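Local coordinates for protein 5,10-methylenetetrahydrofolate dehydrogenase (Bombyx mori, PDB 5ZF1) that probably catalyses the NADP+-dependent oxidation of 5,10-methylenetetrahydrofolate in folate-linked one-carbon metabolism, at residues I154-R159 / L188-T193. Sequence-based numbering, arbitrary orientation.
Sequences IDTFGR and LGMDAT. With EDO (1,2-ethanediol), chain I.
Thr156 OG1 is gripped between Met190 O, to which it donates at 2.9 Å, and O1 of a 1,2-ethanediol, probably from the crystallisation liquor, from which it accepts. A chi1 of 57°, with OG1 between the backbone N and carbonyl carbon, carries it to the Met190 carbonyl, which it meets from a position tilted 22° from the carbonyl plane. Thr156 also begins a type II turn closed by Arg159 N on Thr156 O, with Gly158 at positive phi in its third position. Thr156 O takes a CA-H...O contact from Ala192 CA at 3.1 Å as well. Gly158 N, the amide of the turn's third residue, reaches Asp191 O at 2.9 Å on an almost straight N-H, though well above the carbonyl plane. Thr193 N donates to Arg159 O at 2.8 Å, nearly in line with the C=O bond, and one water links Gly158 O to Thr193 OG1, which also bonds Thr201 of the second subunit. Phe157 CD2 lies obliquely against Asp191 CB at 3.5 Å; the two side chains point the same way, ring and carboxylate planes 59° apart. That carboxylate is held by Lys182 N and a salt bridge to Arg166 of the second subunit, whose Tyr200 meets the Phe157 ring. The bonds lead into the pairing of adjacent parallel strands 160-164 and 193-197, at their N-terminal ends in the Rossmann-type NAD(P)-binding domain, with 193-197 outermost within this chain, beside the second subunit.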
loop_
_atom_site.group_PDB
_atom_site.type_symbol
_atom_site.label_atom_id
_atom_site.label_comp_id
_atom_site.label_asym_id
_atom_site.label_seq_id
_atom_site.Cartn_x
_atom_site.Cartn_y
_atom_site.Cartn_z
ATOM N N ILE B 154 -12.261 7.172 19.212
ATOM C CA ILE B 154 -13.088 6.337 18.362
ATOM C C ILE B 154 -12.416 4.985 18.265
ATOM O O ILE B 154 -11.235 4.893 17.897
ATOM C CB ILE B 154 -13.260 6.966 16.970
ATOM C CG1 ILE B 154 -13.800 8.400 17.096
ATOM C CG2 ILE B 154 -14.161 6.062 16.117
ATOM C CD1 ILE B 154 -15.181 8.487 17.656
ATOM N N ASP B 155 -13.148 3.938 18.618
ATOM C CA ASP B 155 -12.581 2.600 18.619
ATOM C C ASP B 155 -12.418 2.094 17.193
ATOM O O ASP B 155 -13.385 2.062 16.423
ATOM C CB ASP B 155 -13.472 1.673 19.422
ATOM C CG ASP B 155 -13.536 2.113 20.857
ATOM O OD1 ASP B 155 -12.462 2.068 21.465
ATOM O OD2 ASP B 155 -14.603 2.548 21.323
ATOM N N THR B 156 -11.193 1.708 16.848
ATOM C CA THR B 156 -10.882 1.106 15.553
ATOM C C THR B 156 -10.541 -0.370 15.649
ATOM O O THR B 156 -10.819 -1.122 14.719
ATOM C CB THR B 156 -9.698 1.840 14.897
ATOM O OG1 THR B 156 -8.551 1.828 15.771
ATOM C CG2 THR B 156 -10.075 3.289 14.567
ATOM N N PHE B 157 -9.948 -0.807 16.768
ATOM C CA PHE B 157 -9.430 -2.168 16.867
ATOM C C PHE B 157 -10.537 -3.206 16.706
ATOM O O PHE B 157 -11.452 -3.281 17.534
ATOM C CB PHE B 157 -8.735 -2.327 18.232
ATOM C CG PHE B 157 -7.957 -3.580 18.358
ATOM C CD1 PHE B 157 -8.599 -4.781 18.643
ATOM C CD2 PHE B 157 -6.567 -3.558 18.242
ATOM C CE1 PHE B 157 -7.885 -5.951 18.749
ATOM C CE2 PHE B 157 -5.848 -4.725 18.366
ATOM C CZ PHE B 157 -6.505 -5.916 18.612
ATOM N N GLY B 158 -10.472 -4.000 15.626
ATOM C CA GLY B 158 -11.499 -4.980 15.357
ATOM C C GLY B 158 -12.831 -4.413 14.908
ATOM O O GLY B 158 -13.793 -5.172 14.801
ATOM N N ARG B 159 -12.916 -3.109 14.630
ATOM C CA ARG B 159 -14.172 -2.520 14.183
ATOM C C ARG B 159 -14.223 -2.524 12.656
ATOM O O ARG B 159 -13.193 -2.571 11.992
ATOM C CB ARG B 159 -14.339 -1.098 14.713
ATOM C CG ARG B 159 -15.032 -1.022 16.119
ATOM C CD ARG B 159 -14.228 -1.760 17.170
ATOM N NE ARG B 159 -14.919 -1.738 18.467
ATOM C CZ ARG B 159 -14.317 -2.009 19.615
ATOM N NH1 ARG B 159 -13.023 -2.294 19.623
ATOM N NH2 ARG B 159 -15.008 -1.946 20.748
ATOM N N LEU B 188 1.618 3.229 13.925
ATOM C CA LEU B 188 0.363 3.883 13.557
ATOM C C LEU B 188 -0.778 2.884 13.410
ATOM O O LEU B 188 -1.597 2.973 12.487
ATOM C CB LEU B 188 0.579 4.695 12.283
ATOM C CG LEU B 188 1.674 5.770 12.445
ATOM C CD1 LEU B 188 1.635 6.833 11.354
ATOM C CD2 LEU B 188 1.615 6.438 13.816
ATOM N N GLY B 189 -0.859 1.948 14.358
ATOM C CA GLY B 189 -1.644 0.737 14.223
ATOM C C GLY B 189 -3.049 0.766 14.778
ATOM O O GLY B 189 -3.273 0.654 15.987
ATOM N N MET B 190 -4.010 0.845 13.865
ATOM C CA MET B 190 -5.409 0.956 14.239
ATOM C C MET B 190 -6.159 -0.368 14.207
ATOM O O MET B 190 -7.145 -0.514 14.938
ATOM C CB MET B 190 -6.096 1.969 13.322
ATOM C CG MET B 190 -5.182 3.116 12.974
ATOM S SD MET B 190 -6.121 4.606 12.659
ATOM C CE MET B 190 -6.472 5.175 14.316
ATOM N N ASP B 191 -5.732 -1.326 13.381
ATOM C CA ASP B 191 -6.237 -2.702 13.447
ATOM C C ASP B 191 -7.740 -2.795 13.183
ATOM O O ASP B 191 -8.404 -3.714 13.643
ATOM C CB ASP B 191 -5.888 -3.347 14.809
ATOM C CG ASP B 191 -4.429 -3.767 14.892
ATOM O OD1 ASP B 191 -4.039 -4.635 14.086
ATOM O OD2 ASP B 191 -3.660 -3.235 15.744
ATOM N N ALA B 192 -8.288 -1.880 12.396
ATOM C CA ALA B 192 -9.663 -2.041 11.942
ATOM C C ALA B 192 -9.740 -3.051 10.795
ATOM O O ALA B 192 -8.748 -3.337 10.120
ATOM C CB ALA B 192 -10.239 -0.702 11.480
ATOM N N THR B 193 -10.948 -3.577 10.579
ATOM C CA THR B 193 -11.283 -4.382 9.404
ATOM C C THR B 193 -11.805 -3.410 8.346
ATOM O O THR B 193 -12.874 -2.838 8.519
ATOM C CB THR B 193 -12.354 -5.414 9.756
ATOM O OG1 THR B 193 -11.893 -6.239 10.835
ATOM C CG2 THR B 193 -12.675 -6.306 8.536
HETATM C C1 EDO I . -6.094 3.163 18.401
HETATM O O1 EDO I . -7.095 3.500 17.421
HETATM C C2 EDO I . -5.473 1.801 18.099
HETATM O O2 EDO I . -6.295 0.747 18.616
HETATM O O HOH W 1 -14.123 -6.216 12.171
#